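PDB 3G7G: UPF0311 protein CA_C3321, which is of unknown function but belongs to the UPF0311 (DUF3237) family and folds as a closed, eight-stranded antiparallel beta barrel. Local coordinates for residues A[44-48]-A[49-53]; A[96-99]-A[100-103]; A[109-113]-A[114-118]; A[130-133]-A[134-137]. All blocks are in the same frame, centred on the assembly; numbering follows the deposited sequence.

Interaction 1: A[44-48]-A[49-53]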
# COMPACT_ATOMS: atom_id res chain seq x y z
N GLY A 44 16.98 14.25 14.40
CA GLY A 44 17.70 13.04 14.15
C GLY A 44 18.98 13.29 13.40
O GLY A 44 19.06 14.18 12.53
N LYS A 45 19.97 12.49 13.73
CA LYS A 45 21.26 12.62 13.13
C LYS A 45 21.55 11.40 12.28
O LYS A 45 21.47 10.29 12.76
CB LYS A 45 22.32 12.77 14.22
CG LYS A 45 23.72 12.80 13.67
CD LYS A 45 24.68 13.37 14.71
CE LYS A 45 26.12 13.07 14.37
NZ LYS A 45 26.97 13.39 15.57
N VAL A 46 21.93 11.65 11.02
CA VAL A 46 22.21 10.60 10.05
C VAL A 46 23.72 10.44 9.98
O VAL A 46 24.45 11.42 9.85
CB VAL A 46 21.66 10.97 8.66
CG1 VAL A 46 21.96 9.85 7.66
CG2 VAL A 46 20.18 11.32 8.72
N SER A 47 24.20 9.21 10.09
CA SER A 47 25.63 8.97 9.97
C SER A 47 25.98 7.64 9.33
O SER A 47 25.24 6.67 9.38
CB SER A 47 26.31 9.17 11.33
OG SER A 47 25.81 8.26 12.28
N GLY A 48 27.10 7.61 8.65
CA GLY A 48 27.50 6.45 7.87
C GLY A 48 28.54 6.92 6.89
O GLY A 48 28.67 8.12 6.64
N ASN A 49 29.28 5.97 6.34
CA ASN A 49 30.38 6.31 5.46
C ASN A 49 29.88 7.06 4.25
O ASN A 49 29.06 6.55 3.50
CB ASN A 49 31.15 5.05 5.04
CG ASN A 49 32.43 5.39 4.32
OD1 ASN A 49 32.43 5.54 3.09
ND2 ASN A 49 33.54 5.53 5.06
N ASN A 50 30.38 8.27 4.06
CA ASN A 50 29.88 9.21 3.06
C ASN A 50 28.36 9.35 3.07
O ASN A 50 27.73 9.48 2.02
CB ASN A 50 30.36 8.86 1.65
CG ASN A 50 31.87 8.80 1.54
OD1 ASN A 50 32.42 7.80 1.08
ND2 ASN A 50 32.55 9.85 1.98
N PHE A 51 27.77 9.34 4.27
CA PHE A 51 26.33 9.47 4.38
C PHE A 51 26.01 10.13 5.71
O PHE A 51 25.62 9.44 6.64
CB PHE A 51 25.66 8.09 4.26
CG PHE A 51 24.29 8.14 3.70
CD1 PHE A 51 24.07 7.90 2.34
CD2 PHE A 51 23.20 8.43 4.52
CE1 PHE A 51 22.81 7.96 1.81
CE2 PHE A 51 21.89 8.48 4.00
CZ PHE A 51 21.69 8.25 2.64
N ASN A 52 26.18 11.46 5.78
CA ASN A 52 26.02 12.23 7.02
C ASN A 52 25.04 13.39 6.86
O ASN A 52 25.14 14.17 5.92
CB ASN A 52 27.41 12.71 7.48
CG ASN A 52 28.39 11.53 7.72
OD1 ASN A 52 28.22 10.74 8.66
ND2 ASN A 52 29.39 11.40 6.86
N GLY A 53 24.04 13.48 7.74
CA GLY A 53 23.04 14.54 7.61
C GLY A 53 22.13 14.64 8.80
O GLY A 53 22.50 14.28 9.91
O HOH W 1 26.98 12.46 10.89
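Val46 O is gripped by three donors: Gly53 N at 3.0 Å, a water at 2.9 Å from Val46 O, and the CA-H of Asn52 in a C-H...O contact (Asn52 CA to Val46 O 3.3 Å). In return Val46 N gives a nearly straight bond to Gly53 O (2.9 Å, 168° at the hydrogen), making Val46 and Gly53 an antiparallel hydrogen-bonded pair. Beyond it the chain reverses: Phe51 N bonds to Gly48 O at 2.8 Å, closing a beta turn through Asn49 and Asn50, whose negative and then positive phi values resemble a type II turn. The Asn52 side chain bends back over this loop, with CG anti to the carbonyl carbon (chi1 -59°). Its OD1 thereby receives a weak bond from Gly48 N (3.3 Å) and a second from the same water that serves Val46 O, so the amide oxygen and the water tie the turn to the last strand residues. The apolar part is simple: Val46 CG1 meets the edge of the Phe51 ring, near its plane, 3.7 Å from Phe51 CD2, while CB and CG2 of Val46 lie against the Gly53 backbone. The loop joins strands 34-47 and 53-65 as a hairpin. Val46 also packs on Phe15 and Ile17 of strand 11-30 and on Ile79 of strand 71-81. Phe51 stacks with Phe15, leans on Ile79 and Leu81, and meets Tyr131 and Met134 of the 127-138 connection.

Interaction 2: A[96-99]-A[100-103]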
# COMPACT_ATOMS: atom_id res chain seq x y z
N THR A 96 7.82 -6.49 18.38
CA THR A 96 7.19 -7.46 19.23
C THR A 96 8.07 -7.65 20.47
O THR A 96 9.24 -7.28 20.46
CB THR A 96 7.05 -8.84 18.54
OG1 THR A 96 8.35 -9.37 18.31
CG2 THR A 96 6.34 -8.75 17.24
N VAL A 97 7.47 -8.22 21.50
CA VAL A 97 8.16 -8.66 22.73
C VAL A 97 7.69 -10.05 23.10
O VAL A 97 6.61 -10.45 22.70
CB VAL A 97 7.89 -7.73 23.97
CG1 VAL A 97 8.54 -6.38 23.78
CG2 VAL A 97 6.37 -7.59 24.27
N PRO A 98 8.48 -10.81 23.88
CA PRO A 98 7.97 -12.08 24.43
C PRO A 98 6.72 -11.93 25.30
O PRO A 98 6.42 -10.84 25.80
CB PRO A 98 9.13 -12.62 25.24
CG PRO A 98 10.33 -11.97 24.69
CD PRO A 98 9.89 -10.60 24.26
N ASP A 99 6.00 -13.04 25.45
CA ASP A 99 4.68 -13.06 26.09
C ASP A 99 4.71 -12.45 27.46
O ASP A 99 3.80 -11.71 27.84
CB ASP A 99 4.14 -14.48 26.20
CG ASP A 99 2.62 -14.52 26.28
OD1 ASP A 99 2.10 -14.10 27.34
OD2 ASP A 99 1.96 -14.96 25.27
N GLU A 100 5.78 -12.73 28.19
CA GLU A 100 5.96 -12.22 29.55
C GLU A 100 6.04 -10.70 29.65
O GLU A 100 5.91 -10.15 30.73
CB GLU A 100 7.22 -12.84 30.18
CG GLU A 100 8.52 -12.21 29.70
CD GLU A 100 9.74 -13.03 30.05
OE1 GLU A 100 10.15 -13.89 29.23
OE2 GLU A 100 10.32 -12.79 31.13
N TYR A 101 6.28 -10.00 28.54
CA TYR A 101 6.32 -8.53 28.56
C TYR A 101 5.14 -7.85 27.91
O TYR A 101 5.07 -6.63 27.90
CB TYR A 101 7.57 -8.02 27.86
CG TYR A 101 8.88 -8.54 28.41
CD1 TYR A 101 9.53 -7.88 29.45
CD2 TYR A 101 9.49 -9.65 27.84
CE1 TYR A 101 10.76 -8.33 29.92
CE2 TYR A 101 10.71 -10.10 28.30
CZ TYR A 101 11.33 -9.45 29.34
OH TYR A 101 12.55 -9.91 29.79
N ILE A 102 4.21 -8.63 27.35
CA ILE A 102 3.06 -8.07 26.64
C ILE A 102 2.21 -7.14 27.49
O ILE A 102 1.91 -6.03 27.05
CB ILE A 102 2.18 -9.17 25.97
CG1 ILE A 102 2.93 -9.76 24.77
CG2 ILE A 102 0.82 -8.60 25.52
CD1 ILE A 102 2.11 -10.74 23.96
N GLU A 103 1.86 -7.52 28.71
CA GLU A 103 1.05 -6.65 29.57
C GLU A 103 1.76 -5.35 29.82
O GLU A 103 1.14 -4.31 29.91
CB GLU A 103 0.69 -7.30 30.91
CG GLU A 103 -0.19 -8.53 30.83
CD GLU A 103 -1.63 -8.25 30.47
OE1 GLU A 103 -2.13 -7.18 30.77
OE2 GLU A 103 -2.24 -9.12 29.88
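Val97 and Pro98 both press on Tyr101, four and three residues further on. Val97 CG2 comes within 3.8 Å of Tyr101 CB, the two side chains slanting past one another, and also faces Ile102 CG1 at 4.1 Å. Pro98 lies alongside Tyr101 and points the same way: its CD approaches Tyr101 CD2 obliquely at 3.7 Å, while CB stands near the plane of the ring at its edge. Two torsions set this up. Val97 places CG2 between its backbone N and carbonyl carbon (chi1 -69° for CG1), facing the turn, and Tyr101 has CG anti to the carbonyl carbon (chi1 -57°), which lays the ring beside the proline. The backbone beneath holds both groups in place: Tyr101 N bonds to Pro98 O at 2.9 Å and Ile102 N to Asp99 O at 3.1 Å, each at 159°. These overlapping i to i+3 turns, with helix-like phi and psi at Asp99 and Glu100, lead the chain from strand 86-96 of the antiparallel barrel into the short helix 102-107. Ile102 lies over the second of them, with CB near Asp99 O and CD1 reaching Asp99 CA at 4.1 Å. In the next shell, Val97 rests on Tyr116, and Tyr101 on Val111 and Ala115, so the residues leading to strand 117-126 back the turn. Behind Val97, Thr96 shares a backbone bond with Tyr117, touches Lys70, and packs on Asn136 of a second subunit.

Interaction 3: A[109-113]-A[114-118]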
# COMPACT_ATOMS: atom_id res chain seq x y z
N GLU A 109 4.42 -0.04 30.34
CA GLU A 109 5.36 -0.06 31.47
C GLU A 109 6.72 -0.33 30.86
O GLU A 109 6.82 -0.71 29.69
CB GLU A 109 5.08 -1.21 32.46
CG GLU A 109 3.76 -1.18 33.25
CD GLU A 109 3.27 -2.60 33.62
OE1 GLU A 109 2.06 -2.92 33.43
OE2 GLU A 109 4.11 -3.42 34.09
N PHE A 110 7.77 -0.20 31.68
CA PHE A 110 9.12 -0.46 31.22
C PHE A 110 9.31 -1.90 30.72
O PHE A 110 9.04 -2.88 31.46
CB PHE A 110 10.16 -0.16 32.31
CG PHE A 110 11.58 -0.44 31.88
CD1 PHE A 110 12.14 0.26 30.81
CD2 PHE A 110 12.34 -1.42 32.52
CE1 PHE A 110 13.45 0.01 30.40
CE2 PHE A 110 13.64 -1.68 32.11
CZ PHE A 110 14.20 -0.96 31.04
N VAL A 111 9.75 -2.01 29.46
CA VAL A 111 10.31 -3.25 28.94
C VAL A 111 11.76 -3.01 28.52
O VAL A 111 12.10 -2.00 27.88
CB VAL A 111 9.47 -3.81 27.78
CG1 VAL A 111 10.18 -4.98 27.12
CG2 VAL A 111 8.09 -4.23 28.30
N ASP A 112 12.63 -3.93 28.94
CA ASP A 112 14.05 -3.87 28.61
C ASP A 112 14.23 -3.90 27.08
O ASP A 112 13.64 -4.76 26.43
CB ASP A 112 14.74 -5.08 29.26
CG ASP A 112 16.03 -5.48 28.59
OD1 ASP A 112 16.66 -4.64 27.89
OD2 ASP A 112 16.42 -6.65 28.77
N PRO A 113 15.02 -2.95 26.52
CA PRO A 113 15.37 -2.85 25.09
C PRO A 113 15.78 -4.17 24.43
O PRO A 113 15.49 -4.37 23.23
CB PRO A 113 16.58 -1.90 25.08
CG PRO A 113 16.38 -1.03 26.25
CD PRO A 113 15.62 -1.84 27.29
N ASN A 114 16.49 -5.02 25.17
CA ASN A 114 16.97 -6.30 24.62
C ASN A 114 15.83 -7.32 24.44
O ASN A 114 16.00 -8.35 23.78
CB ASN A 114 18.07 -6.90 25.50
CG ASN A 114 19.42 -6.18 25.34
OD1 ASN A 114 20.36 -6.46 26.11
ND2 ASN A 114 19.54 -5.28 24.34
N ALA A 115 14.68 -7.03 25.03
CA ALA A 115 13.51 -7.87 24.89
C ALA A 115 12.84 -7.75 23.49
O ALA A 115 12.21 -8.69 23.05
CB ALA A 115 12.50 -7.54 25.99
N TYR A 116 13.02 -6.63 22.81
CA TYR A 116 12.32 -6.37 21.55
C TYR A 116 12.88 -7.06 20.30
O TYR A 116 14.08 -7.15 20.12
CB TYR A 116 12.30 -4.87 21.27
CG TYR A 116 11.46 -4.05 22.22
CD1 TYR A 116 10.08 -4.02 22.13
CD2 TYR A 116 12.06 -3.24 23.18
CE1 TYR A 116 9.31 -3.23 22.98
CE2 TYR A 116 11.32 -2.45 24.04
CZ TYR A 116 9.95 -2.45 23.94
OH TYR A 116 9.23 -1.67 24.81
N TYR A 117 11.97 -7.58 19.47
CA TYR A 117 12.20 -7.77 18.05
C TYR A 117 11.69 -6.51 17.36
O TYR A 117 10.51 -6.23 17.43
CB TYR A 117 11.43 -8.97 17.54
CG TYR A 117 11.60 -9.24 16.07
CD1 TYR A 117 12.66 -9.99 15.62
CD2 TYR A 117 10.69 -8.72 15.12
CE1 TYR A 117 12.84 -10.22 14.28
CE2 TYR A 117 10.87 -8.94 13.79
CZ TYR A 117 11.94 -9.72 13.38
OH TYR A 117 12.16 -9.98 12.04
N PHE A 118 12.56 -5.78 16.69
CA PHE A 118 12.20 -4.48 16.14
C PHE A 118 12.88 -4.35 14.75
O PHE A 118 14.05 -4.05 14.66
CB PHE A 118 12.63 -3.42 17.17
CG PHE A 118 12.16 -2.03 16.87
CD1 PHE A 118 12.64 -0.97 17.64
CD2 PHE A 118 11.27 -1.75 15.83
CE1 PHE A 118 12.24 0.34 17.39
CE2 PHE A 118 10.89 -0.43 15.55
CZ PHE A 118 11.38 0.61 16.35
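Pro113, Asn114 and Tyr116 lose the most surface here; Asp112 holds the backbone of Asn114, and Pro113 that of Tyr116. Asp112 OD1 accepts the backbone N-H of Asn114 (2.8 Å, 164°), which meets it from well above the carboxylate plane; with Pro113 between them this is an Asx turn. The carboxylate gets there because CG of Asp112 stands roughly anti to the backbone N (chi1 156°). The Asn114 side chain starts out beside the same carboxylate, its CB 3.6 Å from Asp112 OD1. Asp112 O holds Ala115 N at 2.9 Å, adding an i to i+3 turn, so one aspartate restrains two successive N-H groups. Pro113 O takes a weak bond from Tyr116 N (3.4 Å) and also sits at the edge of the tyrosine ring, nearest CD2. The ring then reaches back over the turn to Val111: CG1 of Val111 lies over one ring face, 4.1 Å from Tyr116 CZ, and packs on Ala115 CB at 3.6 Å. Val111 CG1 thus touches both the Ala115 methyl and the Tyr116 ring. The turn joins helix 102-107 to strand 117-126. Val111 also packs on Ala104 and Val105 of the helix, whereas Tyr116 leans on Arg95 of strand 86-96, which pairs with strand 117-126.

Interaction 4: A[130-133]-A[134-137]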
# COMPACT_ATOMS: atom_id res chain seq x y z
N LYS A 130 23.10 10.51 -7.87
CA LYS A 130 24.05 9.99 -6.90
C LYS A 130 23.32 9.05 -5.95
O LYS A 130 23.92 8.10 -5.48
CB LYS A 130 24.69 11.13 -6.13
CG LYS A 130 25.83 10.73 -5.27
CD LYS A 130 26.29 11.88 -4.43
CE LYS A 130 27.52 11.47 -3.59
NZ LYS A 130 27.84 12.53 -2.57
N TYR A 131 22.04 9.30 -5.70
CA TYR A 131 21.26 8.48 -4.75
C TYR A 131 20.14 7.64 -5.37
O TYR A 131 19.32 7.07 -4.62
CB TYR A 131 20.69 9.37 -3.63
CG TYR A 131 21.79 10.14 -2.94
CD1 TYR A 131 22.62 9.51 -2.01
CD2 TYR A 131 22.05 11.47 -3.27
CE1 TYR A 131 23.65 10.20 -1.42
CE2 TYR A 131 23.08 12.14 -2.70
CZ TYR A 131 23.87 11.50 -1.78
OH TYR A 131 24.88 12.19 -1.19
N LYS A 132 20.11 7.50 -6.70
CA LYS A 132 19.02 6.73 -7.32
C LYS A 132 19.08 5.21 -6.98
O LYS A 132 18.04 4.51 -7.02
CB LYS A 132 18.90 7.02 -8.81
CG LYS A 132 18.26 8.40 -9.10
CD LYS A 132 16.75 8.46 -8.77
CE LYS A 132 16.22 9.87 -8.91
NZ LYS A 132 14.70 10.03 -8.87
N TRP A 133 20.27 4.73 -6.62
CA TRP A 133 20.47 3.36 -6.18
C TRP A 133 19.60 3.00 -4.97
O TRP A 133 19.25 1.84 -4.79
CB TRP A 133 21.94 3.10 -5.86
CG TRP A 133 22.49 3.86 -4.68
CD1 TRP A 133 23.09 5.11 -4.70
CD2 TRP A 133 22.53 3.43 -3.32
NE1 TRP A 133 23.46 5.48 -3.42
CE2 TRP A 133 23.14 4.46 -2.55
CE3 TRP A 133 22.09 2.27 -2.65
CZ2 TRP A 133 23.32 4.37 -1.17
CZ3 TRP A 133 22.28 2.18 -1.27
CH2 TRP A 133 22.89 3.22 -0.55
N MET A 134 19.22 4.01 -4.18
CA MET A 134 18.40 3.80 -3.00
C MET A 134 16.99 3.43 -3.42
O MET A 134 16.23 2.85 -2.63
CB MET A 134 18.39 5.03 -2.09
CG MET A 134 19.77 5.43 -1.54
SD MET A 134 19.76 6.76 -0.31
CE MET A 134 19.20 5.80 1.05
N MET A 135 16.61 3.79 -4.64
CA MET A 135 15.31 3.39 -5.18
C MET A 135 15.39 2.03 -5.92
O MET A 135 14.37 1.48 -6.34
CB MET A 135 14.73 4.51 -6.07
CG MET A 135 14.61 5.91 -5.39
SD MET A 135 13.85 7.18 -6.45
CE MET A 135 12.20 6.54 -6.53
N ASN A 136 16.57 1.45 -6.04
CA ASN A 136 16.71 0.25 -6.85
C ASN A 136 17.37 -0.90 -6.14
O ASN A 136 17.91 -1.82 -6.76
CB ASN A 136 17.42 0.62 -8.16
CG ASN A 136 16.54 1.47 -9.05
OD1 ASN A 136 15.59 0.98 -9.66
ND2 ASN A 136 16.82 2.74 -9.10
N HIS A 137 17.28 -0.87 -4.82
CA HIS A 137 17.68 -1.98 -3.97
C HIS A 137 16.63 -2.22 -2.89
O HIS A 137 15.81 -1.31 -2.56
CB HIS A 137 18.99 -1.68 -3.29
CG HIS A 137 20.15 -1.61 -4.21
ND1 HIS A 137 21.05 -2.63 -4.35
CD2 HIS A 137 20.54 -0.63 -5.06
CE1 HIS A 137 21.98 -2.28 -5.23
NE2 HIS A 137 21.68 -1.07 -5.68
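Met134 and Trp133 form the tight side of this contact. Met134 CG stands over the centre of the Trp133 six-membered ring, 3.6 Å from its centroid and 11° off the normal, a CH-pi contact. The indole is folded back for it: Trp133 CG lies between its own backbone N and carbonyl carbon (chi1 66°), which brings the ring over the methionine stem. Met134 SD, further out, lies obliquely to two aromatic rings in Met-aromatic contacts, 4.8 Å from the centroid of the Trp133 six-membered ring and 5.5 Å from that of Tyr131. On this side Met134 is buried against Phe15, Phe51 and Phe124, and Tyr131 OH bonds to Asp83. Beneath, Met134 N bonds to Tyr131 O at 3.1 Å. Lys132 O is held twice, by Met135 N at 2.9 Å and by Asn136 ND2 at 3.0 Å, the donors arriving from opposite faces of the carbonyl plane; the hydrogen bond from Asn136 ND2, bent to 140°, ties that side chain back to the turn. The looser side carries Lys132 and Met135, which merely run alongside each other, with Lys132 NZ 3.8 Å from Met135 SD. The lysine's main polar partner lies elsewhere, Asp30 of a third subunit, to which it is salt-bridged, while Met135 O takes a bond from Lys70 of a second subunit. Successive i to i+3 turns of this kind form the connection between strands 117-126 and 139-144, neighbours in the antiparallel barrel.

All four contacts are local and lie in or at the ends of the connections between barrel strands. Interactions 1 and 4 meet through Phe51, whose CZ is 3.8 Å from Met134 SD, so a hairpin loop and a run of tight turns pack together; both bury aromatic or methionine side chains. Interactions 2 and 3, with centres about 8 Å apart, flank helix 102-107 and adjoin the paired strands 86-96 and 117-126, Thr96 N probably bonding to Tyr117 O at 2.9 Å. These two are on the surface and rely on proline-containing turns, whereas interaction 4 is partly buried. Interaction 1, also on the surface, alone has a strand-type bridge. Interactions 2 and 4 lie on opposite sides of the chain's centre.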